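Local coordinates for protein beta-galactosidase (Trichoderma reesei, PDB 3OG2) that probably hydrolyses terminal non-reducing beta-D-galactose residues from beta-D-galactosides, as a glycoprotein of glycoside hydrolase family 35 with a TIM-barrel domain, at residues A[165-170]-A[207-212]; A[38-43]-A[575-580]; A[561-566]-A[591-596]. All coordinates share one frame; numbering follows the deposited sequence.

Contact 1: A[165-170]-A[207-212]; sequences QITNGG and GIIVPL
The side-chain amide of Gln165 is bound to the backbone of Gly207, Ile209 and Val210 by three hydrogen bonds. Its OE1 accepts two of them. The N-H of Ile209 lies in the carbonyl plane, on a lone pair, with N 2.8 Å from OE1 of Gln165. The N-H of Val210 comes in at 28° from that plane, and its N stands 3.1 Å from the same OE1. On the other side of the amide, NE2 of Gln165 donates to the carbonyl O of Gly207 at 3.1 Å, in a less straight bond (150° at the hydrogen). Because oxygen and nitrogen are both engaged, the rotation of the amide is fixed. NE2 also bonds to the carbonyl O of Ala162, so one buried side chain links the end of one helical region to the turn that follows another. The chain is extended beyond CG (chi2 173°), which carries the amide to the far backbone.

Van der Waals contacts flank the amide. CG1 of Val210 lies 3.6 Å from OE1 of Gln165, and 4.3 Å from CG2 of Ile166 in the one apolar pair between the segments. At the partly exposed margin, CD1 of Ile209 lies beside Thr167, 3.8 Å from OG1 and nearly as close to CG2.

Gly207 has a positive phi and closes helix 193-205 with a Schellman motif; the chain then turns into the segment that Gln165 binds. The 165-170 segment, with its short 3-10 turn at 166-167, joins helix 144-163 to strand 172-177 of the barrel. The contact therefore ties together the ends of two successive helices, while Ile166 packs on Ile173 and Ile208 on Tyr175, both of strand 172-177.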
ATOM      1  N   GLN A 165      14.329  15.921  -7.425  1.00  7.70           N
ATOM      2  CA  GLN A 165      15.359  14.977  -7.851  1.00  7.66           C
ATOM      3  C   GLN A 165      16.632  15.094  -7.046  1.00  7.56           C
ATOM      4  O   GLN A 165      17.001  16.149  -6.520  1.00  8.42           O
ATOM      5  CB  GLN A 165      15.686  15.260  -9.346  1.00  7.77           C
ATOM      6  CG  GLN A 165      14.559  14.750 -10.265  1.00  8.56           C
ATOM      7  CD  GLN A 165      14.823  15.182 -11.689  1.00  8.13           C
ATOM      8  OE1 GLN A 165      14.922  14.332 -12.595  1.00  9.02           O
ATOM      9  NE2 GLN A 165      14.905  16.477 -11.980  1.00  8.54           N
ATOM     10  N   ILE A 166      17.318  13.939  -6.970  1.00  7.64           N
ATOM     11  CA  ILE A 166      18.603  13.857  -6.298  1.00  8.41           C
ATOM     12  C   ILE A 166      19.632  14.839  -6.889  1.00  9.97           C
ATOM     13  O   ILE A 166      20.542  15.332  -6.196  1.00 11.53           O
ATOM     14  CB  ILE A 166      19.090  12.397  -6.310  1.00  9.14           C
ATOM     15  CG1 ILE A 166      20.294  12.186  -5.432  1.00 10.13           C
ATOM     16  CG2 ILE A 166      19.401  11.928  -7.754  1.00  9.83           C
ATOM     17  CD1 ILE A 166      20.725  10.736  -5.250  1.00 10.59           C
ATOM     18  N   THR A 167      19.475  15.214  -8.175  1.00  9.85           N
ATOM     19  CA  THR A 167      20.367  16.187  -8.828  1.00 10.51           C
ATOM     20  C   THR A 167      20.142  17.574  -8.265  1.00 11.83           C
ATOM     21  O   THR A 167      20.976  18.444  -8.510  1.00 13.90           O
ATOM     22  CB  THR A 167      20.088  16.175 -10.342  1.00 11.74           C
ATOM     23  OG1 THR A 167      18.696  16.205 -10.540  1.00 12.67           O
ATOM     24  CG2 THR A 167      20.601  14.884 -10.967  1.00 13.45           C
ATOM     25  N   ASN A 168      19.060  17.814  -7.554  1.00 11.55           N
ATOM     26  CA  ASN A 168      18.738  19.072  -6.882  1.00 14.67           C
ATOM     27  C   ASN A 168      18.767  18.926  -5.358  1.00 14.36           C
ATOM     28  O   ASN A 168      18.249  19.793  -4.691  1.00 19.34           O
ATOM     29  CB  ASN A 168      17.316  19.561  -7.195  1.00 18.04           C
ATOM     30  CG  ASN A 168      17.206  19.849  -8.648  1.00 21.54           C
ATOM     31  OD1 ASN A 168      18.178  20.399  -9.215  1.00 28.64           O
ATOM     32  ND2 ASN A 168      16.089  19.516  -9.248  1.00 24.60           N
ATOM     33  N   GLY A 169      19.335  17.855  -4.832  1.00 12.88           N
ATOM     34  CA  GLY A 169      19.393  17.695  -3.386  1.00 14.78           C
ATOM     35  C   GLY A 169      18.162  17.046  -2.783  1.00 11.60           C
ATOM     36  O   GLY A 169      18.005  17.111  -1.565  1.00 14.37           O
ATOM     37  N   GLY A 170      17.312  16.423  -3.607  1.00  9.93           N
ATOM     38  CA  GLY A 170      16.078  15.787  -3.126  1.00  9.47           C
ATOM     39  C   GLY A 170      16.211  14.275  -3.221  1.00  7.86           C
ATOM     40  O   GLY A 170      17.266  13.678  -3.550  1.00  8.90           O
ATOM     41  N   GLY A 207      11.597  18.642 -17.026  1.00 10.59           N
ATOM     42  CA  GLY A 207      12.823  18.678 -16.278  1.00 11.29           C
ATOM     43  C   GLY A 207      13.288  17.374 -15.647  1.00  9.15           C
ATOM     44  O   GLY A 207      14.242  17.400 -14.865  1.00 10.11           O
ATOM     45  N   ILE A 208      12.609  16.259 -15.948  1.00  8.28           N
ATOM     46  CA  ILE A 208      13.040  14.998 -15.376  1.00  8.15           C
ATOM     47  C   ILE A 208      14.323  14.578 -16.081  1.00  7.50           C
ATOM     48  O   ILE A 208      14.284  14.429 -17.315  1.00  8.53           O
ATOM     49  CB  ILE A 208      11.941  13.925 -15.529  1.00  8.47           C
ATOM     50  CG1 ILE A 208      10.669  14.330 -14.794  1.00  9.64           C
ATOM     51  CG2 ILE A 208      12.438  12.556 -15.107  1.00  9.19           C
ATOM     52  CD1 ILE A 208      10.810  14.440 -13.264  1.00  8.90           C
ATOM     53  N   ILE A 209      15.420  14.438 -15.313  1.00  8.27           N
ATOM     54  CA  ILE A 209      16.705  14.047 -15.914  1.00  8.25           C
ATOM     55  C   ILE A 209      17.214  12.757 -15.288  1.00  7.79           C
ATOM     56  O   ILE A 209      18.198  12.221 -15.771  1.00  9.81           O
ATOM     57  CB  ILE A 209      17.778  15.147 -15.792  1.00 10.02           C
ATOM     58  CG1 ILE A 209      18.035  15.565 -14.347  1.00 10.16           C
ATOM     59  CG2 ILE A 209      17.383  16.334 -16.700  1.00 11.92           C
ATOM     60  CD1 ILE A 209      19.214  16.564 -14.251  1.00 13.54           C
ATOM     61  N   VAL A 210      16.570  12.225 -14.214  1.00  8.00           N
ATOM     62  CA  VAL A 210      16.951  10.937 -13.678  1.00  7.77           C
ATOM     63  C   VAL A 210      16.528   9.858 -14.651  1.00  7.41           C
ATOM     64  O   VAL A 210      15.799  10.123 -15.627  1.00  8.09           O
ATOM     65  CB  VAL A 210      16.339  10.712 -12.273  1.00  8.28           C
ATOM     66  CG1 VAL A 210      16.978  11.750 -11.287  1.00 10.79           C
ATOM     67  CG2 VAL A 210      14.819  10.768 -12.269  1.00  9.86           C
ATOM     68  N   PRO A 211      17.017   8.632 -14.448  1.00  7.90           N
ATOM     69  CA  PRO A 211      16.667   7.574 -15.401  1.00  7.51           C
ATOM     70  C   PRO A 211      15.170   7.261 -15.351  1.00  7.21           C
ATOM     71  O   PRO A 211      14.536   7.295 -14.301  1.00  7.87           O
ATOM     72  CB  PRO A 211      17.464   6.373 -14.929  1.00  8.62           C
ATOM     73  CG  PRO A 211      18.647   7.009 -14.174  1.00  9.82           C
ATOM     74  CD  PRO A 211      17.998   8.156 -13.441  1.00  8.14           C
ATOM     75  N   LEU A 212      14.707   6.873 -16.559  1.00  7.63           N
ATOM     76  CA  LEU A 212      13.311   6.424 -16.712  1.00  7.43           C
ATOM     77  C   LEU A 212      13.271   4.901 -16.679  1.00  7.43           C
ATOM     78  O   LEU A 212      14.053   4.244 -17.376  1.00  8.50           O
ATOM     79  CB  LEU A 212      12.718   6.882 -18.066  1.00  8.51           C
ATOM     80  CG  LEU A 212      12.730   8.388 -18.272  1.00 10.07           C
ATOM     81  CD1 LEU A 212      12.252   8.696 -19.694  1.00 13.05           C
ATOM     82  CD2 LEU A 212      11.903   9.050 -17.183  1.00 15.56           C
TER

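Contact 2: A[38-43]-A[575-580]; sequences ERVVIF and SLMNPD
Met577, Glu38 and Leu576 bury the most surface in this contact, and the carboxylate of Glu38 holds the backbone of the other two. Glu38 OE1 uses its syn lone pair to accept the N-H of Leu576, 2.9 Å from N and nearly straight at 172°. Glu38 OE2 takes the N-H of Met577, also with an N to O distance of 2.9 Å, but this donor stands above the carboxylate plane, 39° out of it. Two consecutive amides are thus gripped by one carboxylate. The Glu38 chain is extended, with CG anti to the backbone N (chi1 180°), which takes the acid across to the loop.

Met577 bends at both chi2 and chi3 and lies along the strand backbone. Its CG rests 3.4 Å from the carbonyl O of Arg39, and its SD receives a weak hydrogen bond from the N-H of Val41, at 3.7 Å from N. The terminal CE lies near CG2 of Val41.

Leu576 meets Val40 obliquely: in one of two modelled conformers of Val40, its CG2 is 3.8 Å from CB of Leu576 and also touches CD1. Leu576 packs on Val35 of strand 33-35 as well. Within the loop, Ser575 OG donates to the carbonyl O of Met577 at 2.8 Å, satisfying that hydroxyl inside its own segment.

Glu38 belongs to strand 38-47 of the TIM-barrel domain, whereas 575-580 is a loop of beta-galactosidase domain 3, between strands 558-559 and 583-585. This is an interdomain contact of a multidomain family 35 enzyme, in which a strand-borne carboxylate binds adjacent backbone amides of a loop.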
ATOM      1  N   GLU A  38      28.208   4.726  -6.176  1.00 10.67           N
ATOM      2  CA  GLU A  38      28.220   3.548  -5.338  1.00 10.38           C
ATOM      3  C   GLU A  38      27.229   2.540  -5.901  1.00 10.02           C
ATOM      4  O   GLU A  38      26.049   2.900  -6.064  1.00 10.32           O
ATOM      5  CB  GLU A  38      27.785   3.931  -3.896  1.00 12.53           C
ATOM      6  CG  GLU A  38      27.768   2.720  -2.966  1.00 13.98           C
ATOM      7  CD  GLU A  38      27.170   2.973  -1.601  1.00 12.92           C
ATOM      8  OE1 GLU A  38      26.558   4.027  -1.333  1.00 14.78           O
ATOM      9  OE2 GLU A  38      27.353   2.079  -0.724  1.00 13.32           O
ATOM     10  N   ARG A  39      27.664   1.315  -6.150  1.00  9.58           N
ATOM     11  CA  ARG A  39      26.693   0.278  -6.513  1.00  9.64           C
ATOM     12  C   ARG A  39      25.737   0.034  -5.356  1.00  9.41           C
ATOM     13  O   ARG A  39      26.188   0.002  -4.187  1.00 11.08           O
ATOM     14  CB  ARG A  39      27.386  -1.060  -6.794  1.00 10.18           C
ATOM     15  CG  ARG A  39      28.134  -1.095  -8.131  1.00 11.37           C
ATOM     16  CD  ARG A  39      28.482  -2.564  -8.375  1.00 12.31           C
ATOM     17  NE  ARG A  39      29.204  -2.708  -9.649  1.00 12.51           N
ATOM     18  CZ  ARG A  39      28.650  -2.739 -10.851  1.00 11.11           C
ATOM     19  NH1 ARG A  39      27.299  -2.604 -10.981  1.00 11.06           N
ATOM     20  NH2 ARG A  39      29.446  -2.891 -11.907  1.00 13.54           N
ATOM     21  N   VAL A  40      24.474  -0.208  -5.652  1.00  8.71           N
ATOM     22  CA  VAL A  40      23.488  -0.439  -4.587  0.50  8.64           C
ATOM     23  C   VAL A  40      22.485  -1.466  -5.074  1.00  8.31           C
ATOM     24  O   VAL A  40      22.193  -1.548  -6.274  1.00 11.02           O
ATOM     25  CB  VAL A  40      22.855   0.887  -4.166  0.50 10.29           C
ATOM     26  CG1 VAL A  40      22.176   1.608  -5.354  0.50 13.26           C
ATOM     27  CG2 VAL A  40      21.835   0.713  -3.031  0.50 13.24           C
ATOM     28  N   VAL A  41      21.950  -2.261  -4.159  1.00  8.02           N
ATOM     29  CA  VAL A  41      20.755  -3.041  -4.393  1.00  8.42           C
ATOM     30  C   VAL A  41      19.605  -2.131  -3.997  1.00  7.97           C
ATOM     31  O   VAL A  41      19.511  -1.766  -2.794  1.00  8.88           O
ATOM     32  CB  VAL A  41      20.725  -4.349  -3.591  1.00  9.68           C
ATOM     33  CG1 VAL A  41      19.357  -5.049  -3.769  1.00 11.75           C
ATOM     34  CG2 VAL A  41      21.855  -5.262  -3.979  1.00 12.87           C
ATOM     35  N   ILE A  42      18.763  -1.711  -4.930  1.00  7.75           N
ATOM     36  CA  ILE A  42      17.571  -0.920  -4.580  1.00  7.57           C
ATOM     37  C   ILE A  42      16.510  -1.893  -4.072  1.00  7.20           C
ATOM     38  O   ILE A  42      16.067  -2.805  -4.791  1.00  8.07           O
ATOM     39  CB  ILE A  42      17.068  -0.142  -5.798  1.00  7.36           C
ATOM     40  CG1 ILE A  42      18.090   0.914  -6.243  1.00  8.84           C
ATOM     41  CG2 ILE A  42      15.679   0.435  -5.526  1.00  8.53           C
ATOM     42  CD1 ILE A  42      18.310   1.989  -5.178  1.00  9.21           C
ATOM     43  N   PHE A  43      16.137  -1.717  -2.826  1.00  7.30           N
ATOM     44  CA  PHE A  43      15.106  -2.563  -2.187  1.00  7.53           C
ATOM     45  C   PHE A  43      14.084  -1.546  -1.709  1.00  6.86           C
ATOM     46  O   PHE A  43      14.387  -0.733  -0.827  1.00  7.39           O
ATOM     47  CB  PHE A  43      15.711  -3.404  -1.071  1.00  7.56           C
ATOM     48  CG  PHE A  43      14.934  -4.710  -0.794  1.00  7.48           C
ATOM     49  CD1 PHE A  43      13.664  -5.001  -1.282  1.00  8.99           C
ATOM     50  CD2 PHE A  43      15.553  -5.660   0.015  1.00 10.52           C
ATOM     51  CE1 PHE A  43      12.993  -6.194  -0.978  1.00  9.36           C
ATOM     52  CE2 PHE A  43      14.888  -6.855   0.305  1.00 10.81           C
ATOM     53  CZ  PHE A  43      13.624  -7.143  -0.168  1.00 10.33           C
ATOM     54  N   SER A 575      26.935   5.646   3.676  1.00 10.61           N
ATOM     55  CA  SER A 575      26.896   4.969   2.357  1.00 10.99           C
ATOM     56  C   SER A 575      25.559   4.237   2.299  1.00 10.50           C
ATOM     57  O   SER A 575      24.906   4.083   3.346  1.00 11.59           O
ATOM     58  CB  SER A 575      28.080   4.014   2.161  1.00 12.16           C
ATOM     59  OG  SER A 575      28.122   3.043   3.186  1.00 13.76           O
ATOM     60  N   LEU A 576      25.137   3.745   1.136  1.00 11.07           N
ATOM     61  CA  LEU A 576      23.916   2.946   1.068  1.00 10.71           C
ATOM     62  C   LEU A 576      24.160   1.482   1.419  1.00  9.31           C
ATOM     63  O   LEU A 576      23.304   0.882   2.099  1.00 10.31           O
ATOM     64  CB  LEU A 576      23.332   2.965  -0.375  1.00 12.42           C
ATOM     65  CG  LEU A 576      22.741   4.325  -0.775  1.00 16.81           C
ATOM     66  CD1 LEU A 576      22.505   4.423  -2.257  1.00 21.06           C
ATOM     67  CD2 LEU A 576      21.466   4.510   0.021  1.00 37.49           C
ATOM     68  N   MET A 577      25.307   0.925   0.996  1.00  8.84           N
ATOM     69  CA  MET A 577      25.649  -0.456   1.301  1.00  8.96           C
ATOM     70  C   MET A 577      26.684  -0.449   2.427  1.00  8.47           C
ATOM     71  O   MET A 577      27.567   0.430   2.461  1.00 10.02           O
ATOM     72  CB  MET A 577      26.260  -1.159   0.091  1.00 10.49           C
ATOM     73  CG  MET A 577      25.366  -1.151  -1.139  1.00 10.25           C
ATOM     74  SD  MET A 577      23.836  -2.078  -0.990  1.00 12.13           S
ATOM     75  CE  MET A 577      24.556  -3.745  -1.095  1.00 16.46           C
ATOM     76  N   ASN A 578      26.607  -1.404   3.344  1.00  9.06           N
ATOM     77  CA  ASN A 578      27.561  -1.408   4.491  1.00  8.37           C
ATOM     78  C   ASN A 578      27.647  -0.064   5.213  1.00  9.07           C
ATOM     79  O   ASN A 578      28.759   0.410   5.546  1.00 10.01           O
ATOM     80  CB  ASN A 578      28.957  -1.856   4.065  1.00  9.08           C
ATOM     81  CG  ASN A 578      28.861  -3.266   3.484  1.00 10.57           C
ATOM     82  OD1 ASN A 578      29.149  -3.425   2.298  1.00 23.80           O
ATOM     83  ND2 ASN A 578      28.491  -4.264   4.247  1.00 10.52           N
ATOM     84  N   PRO A 579      26.532   0.564   5.540  1.00  8.36           N
ATOM     85  CA  PRO A 579      26.631   1.872   6.210  1.00  8.81           C
ATOM     86  C   PRO A 579      27.113   1.735   7.644  1.00  8.58           C
ATOM     87  O   PRO A 579      26.952   0.695   8.325  1.00  9.68           O
ATOM     88  CB  PRO A 579      25.167   2.320   6.289  1.00  9.55           C
ATOM     89  CG  PRO A 579      24.408   1.004   6.385  1.00 10.32           C
ATOM     90  CD  PRO A 579      25.134   0.142   5.399  1.00  9.60           C
ATOM     91  N   ASP A 580      27.672   2.804   8.192  1.00  8.52           N
ATOM     92  CA  ASP A 580      27.943   2.849   9.630  1.00  9.02           C
ATOM     93  C   ASP A 580      26.617   2.684  10.354  1.00  8.95           C
ATOM     94  O   ASP A 580      25.582   3.244   9.940  1.00  9.66           O
ATOM     95  CB  ASP A 580      28.558   4.201   9.986  1.00 11.01           C
ATOM     96  CG  ASP A 580      29.957   4.379   9.445  1.00 14.48           C
ATOM     97  OD1 ASP A 580      30.541   3.432   8.905  1.00 17.87           O
ATOM     98  OD2 ASP A 580      30.455   5.527   9.580  1.00 19.90           O
TER

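Contact 3: A[561-566]-A[591-596]; sequences PTLPGS and RSVAIK
Val593 has CG1 anti to its carbonyl carbon (chi1 -64°), and this turn of the side chain spreads its two methyls between Pro561 and Leu563. CG1 of Val593 meets the proline ring, 3.6 Å from Pro561 CG, the two side chains crossing at about a right angle. CG2 goes the other way, 3.6 Å from the carbonyl O of Thr562 and 3.9 Å from CD2 of Leu563. At the exposed margin, in one of two modelled conformers of Ile595, its CG1 lies 4.2 Å from CD2 of Leu563. The ring of Pro564 leans on the strand backbone, its CD 3.3 Å from the carbonyl O of Val593.

No direct hydrogen bond joins the segments, but a water bridges them: it donates to the carbonyl O of Thr562 at 2.7 Å and accepts from the N-H of Val593, with N 3.0 Å away. Cutting Val593 back to an alanine removes both methyls, which would probably open a gap beside CG of Pro561 and leave Leu563 CD2 without its nearest partner across the contact.

Strand 589-596 is an outermost strand of its mixed sheet, paired with 599-605, where Arg591 and Ser592 both face Gln603 in a classic beta bulge. Val593 also packs on Leu600 of that neighbouring strand and on Val582. The 561-566 loop, which follows strand 558-559 at the sheet's other margin, thus lies against strand 589-596.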
ATOM      1  N   PRO A 561      19.764   0.352  12.801  1.00  7.01           N
ATOM      2  CA  PRO A 561      19.662   1.779  12.428  1.00  7.82           C
ATOM      3  C   PRO A 561      21.035   2.300  12.013  1.00  7.85           C
ATOM      4  O   PRO A 561      22.073   1.904  12.535  1.00  9.08           O
ATOM      5  CB  PRO A 561      19.184   2.433  13.770  1.00  8.79           C
ATOM      6  CG  PRO A 561      19.833   1.528  14.796  1.00  8.19           C
ATOM      7  CD  PRO A 561      19.597   0.131  14.241  1.00  7.75           C
ATOM      8  N   THR A 562      20.995   3.207  11.030  1.00  8.34           N
ATOM      9  CA  THR A 562      22.241   3.755  10.479  1.00  8.31           C
ATOM     10  C   THR A 562      22.644   5.012  11.247  1.00  8.48           C
ATOM     11  O   THR A 562      21.795   5.793  11.722  1.00 11.08           O
ATOM     12  CB  THR A 562      22.069   4.069   8.989  1.00  9.61           C
ATOM     13  OG1 THR A 562      20.990   5.022   8.826  1.00 10.86           O
ATOM     14  CG2 THR A 562      21.732   2.813   8.201  1.00 11.85           C
ATOM     15  N   LEU A 563      23.926   5.237  11.392  1.00  9.24           N
ATOM     16  CA  LEU A 563      24.415   6.462  12.019  1.00  9.64           C
ATOM     17  C   LEU A 563      24.397   7.630  11.046  1.00 10.42           C
ATOM     18  O   LEU A 563      24.883   7.538   9.904  1.00 10.77           O
ATOM     19  CB  LEU A 563      25.877   6.229  12.462  1.00 10.35           C
ATOM     20  CG  LEU A 563      26.012   5.383  13.720  1.00 11.93           C
ATOM     21  CD1 LEU A 563      27.460   4.998  13.969  1.00 14.75           C
ATOM     22  CD2 LEU A 563      25.521   6.169  14.955  1.00 16.13           C
ATOM     23  N   PRO A 564      23.766   8.738  11.423  1.00 10.29           N
ATOM     24  CA  PRO A 564      23.657   9.867  10.484  1.00 11.27           C
ATOM     25  C   PRO A 564      25.019  10.402  10.049  1.00 10.70           C
ATOM     26  O   PRO A 564      26.010  10.317  10.813  1.00 13.65           O
ATOM     27  CB  PRO A 564      22.954  10.968  11.318  1.00 14.35           C
ATOM     28  CG  PRO A 564      22.272  10.210  12.423  1.00 17.06           C
ATOM     29  CD  PRO A 564      23.041   8.973  12.684  1.00 12.74           C
ATOM     30  N   GLY A 565      25.029  10.957   8.865  1.00 11.79           N
ATOM     31  CA  GLY A 565      26.128  11.780   8.355  1.00 15.56           C
ATOM     32  C   GLY A 565      25.879  13.234   8.780  1.00 14.64           C
ATOM     33  O   GLY A 565      25.418  13.595   9.847  1.00 18.27           O
ATOM     34  N   SER A 566      26.240  14.158   7.869  1.00 18.02           N
ATOM     35  CA  SER A 566      26.069  15.589   8.146  1.00 20.28           C
ATOM     36  C   SER A 566      25.368  16.252   6.957  1.00 19.01           C
ATOM     37  O   SER A 566      25.291  15.741   5.838  1.00 20.43           O
ATOM     38  CB  SER A 566      27.342  16.367   8.464  1.00 27.76           C
ATOM     39  OG  SER A 566      28.473  15.566   8.327  1.00 50.56           O
ATOM     40  N   ARG A 591      13.524   3.298  15.362  1.00  7.98           N
ATOM     41  CA  ARG A 591      13.338   4.281  14.316  1.00  8.06           C
ATOM     42  C   ARG A 591      14.649   4.910  13.904  1.00  8.02           C
ATOM     43  O   ARG A 591      14.849   5.131  12.700  1.00 10.46           O
ATOM     44  CB  ARG A 591      12.394   5.414  14.792  1.00  9.21           C
ATOM     45  CG  ARG A 591      10.972   4.902  15.025  1.00  8.52           C
ATOM     46  CD  ARG A 591      10.128   6.079  15.650  1.00  9.37           C
ATOM     47  NE  ARG A 591       8.782   5.545  15.850  1.00  8.37           N
ATOM     48  CZ  ARG A 591       7.860   5.484  14.910  1.00  8.93           C
ATOM     49  NH1 ARG A 591       8.038   5.974  13.687  1.00 10.40           N
ATOM     50  NH2 ARG A 591       6.697   4.922  15.228  1.00  9.49           N
ATOM     51  N   SER A 592      15.511   5.252  14.843  1.00  9.09           N
ATOM     52  CA  SER A 592      16.729   6.005  14.487  1.00  9.61           C
ATOM     53  C   SER A 592      17.660   5.977  15.679  1.00 10.00           C
ATOM     54  O   SER A 592      17.250   5.725  16.816  1.00 10.59           O
ATOM     55  CB  SER A 592      16.383   7.467  14.189  1.00 11.55           C
ATOM     56  OG  SER A 592      15.832   8.134  15.324  1.00 12.82           O
ATOM     57  N   VAL A 593      18.903   6.314  15.424  1.00 10.11           N
ATOM     58  CA  VAL A 593      19.899   6.628  16.442  1.00 10.29           C
ATOM     59  C   VAL A 593      20.573   7.937  16.046  1.00  9.88           C
ATOM     60  O   VAL A 593      20.611   8.321  14.845  1.00 12.18           O
ATOM     61  CB  VAL A 593      20.961   5.525  16.599  1.00 11.58           C
ATOM     62  CG1 VAL A 593      20.276   4.245  17.085  1.00 12.60           C
ATOM     63  CG2 VAL A 593      21.732   5.330  15.288  1.00 12.58           C
ATOM     64  N   ALA A 594      21.124   8.608  17.052  1.00 11.10           N
ATOM     65  CA  ALA A 594      21.901   9.824  16.793  1.00 12.07           C
ATOM     66  C   ALA A 594      22.944   9.917  17.903  1.00 12.22           C
ATOM     67  O   ALA A 594      22.744   9.428  19.033  1.00 14.91           O
ATOM     68  CB  ALA A 594      21.024  11.063  16.747  1.00 17.24           C
ATOM     69  N   ILE A 595      24.060  10.560  17.543  1.00 13.40           N
ATOM     70  CA  ILE A 595      25.103  10.808  18.516  0.50 14.51           C
ATOM     71  C   ILE A 595      25.118  12.295  18.838  1.00 18.03           C
ATOM     72  O   ILE A 595      25.105  13.118  17.926  1.00 24.40           O
ATOM     73  CB  ILE A 595      26.520  10.441  18.037  0.50 20.93           C
ATOM     74  CG1 ILE A 595      26.775   8.943  17.868  0.50 22.13           C
ATOM     75  CG2 ILE A 595      27.541  11.076  18.974  0.50 21.53           C
ATOM     76  CD1 ILE A 595      26.088   8.104  18.932  0.50 26.43           C
ATOM     77  N   LYS A 596      25.170  12.630  20.111  1.00 19.57           N
ATOM     78  CA  LYS A 596      25.344  14.049  20.449  1.00 28.83           C
ATOM     79  C   LYS A 596      26.309  14.066  21.631  1.00 29.77           C
ATOM     80  O   LYS A 596      25.996  13.566  22.724  1.00 29.43           O
ATOM     81  CB  LYS A 596      24.051  14.769  20.788  1.00 43.75           C
ATOM     82  CG  LYS A 596      24.372  16.106  21.457  1.00 53.71           C
ATOM     83  CD  LYS A 596      23.960  17.295  20.618  1.00 54.06           C
ATOM     84  CE  LYS A 596      24.523  18.589  21.210  1.00 57.65           C
ATOM     85  NZ  LYS A 596      23.853  19.025  22.462  1.00 70.00           N
TER
HETATM   86  O   HOH W   1      19.244   6.255  12.441  1.00 12.43           O

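From the N terminus, strand 38-47 opens contact 2, which closes only at 575-580, more than 500 residues later. Contact 1 falls wholly within that span: its short loop, from 165-170 to 207-212, encloses strand 172-177 and helix 193-205 of the barrel domain. Contact 3 opens at 561-566, before contact 2 closes, and ends at 591-596, so the two cross. They also touch, Asp580 O lying 3.0 Å from Leu563 N in a probable hydrogen bond. Contact 1 ties elements within the barrel, contact 2 joins barrel to domain 3, and contact 3 works inside domain 3. Contacts 1 and 2 lie about 19 Å apart, centre to centre.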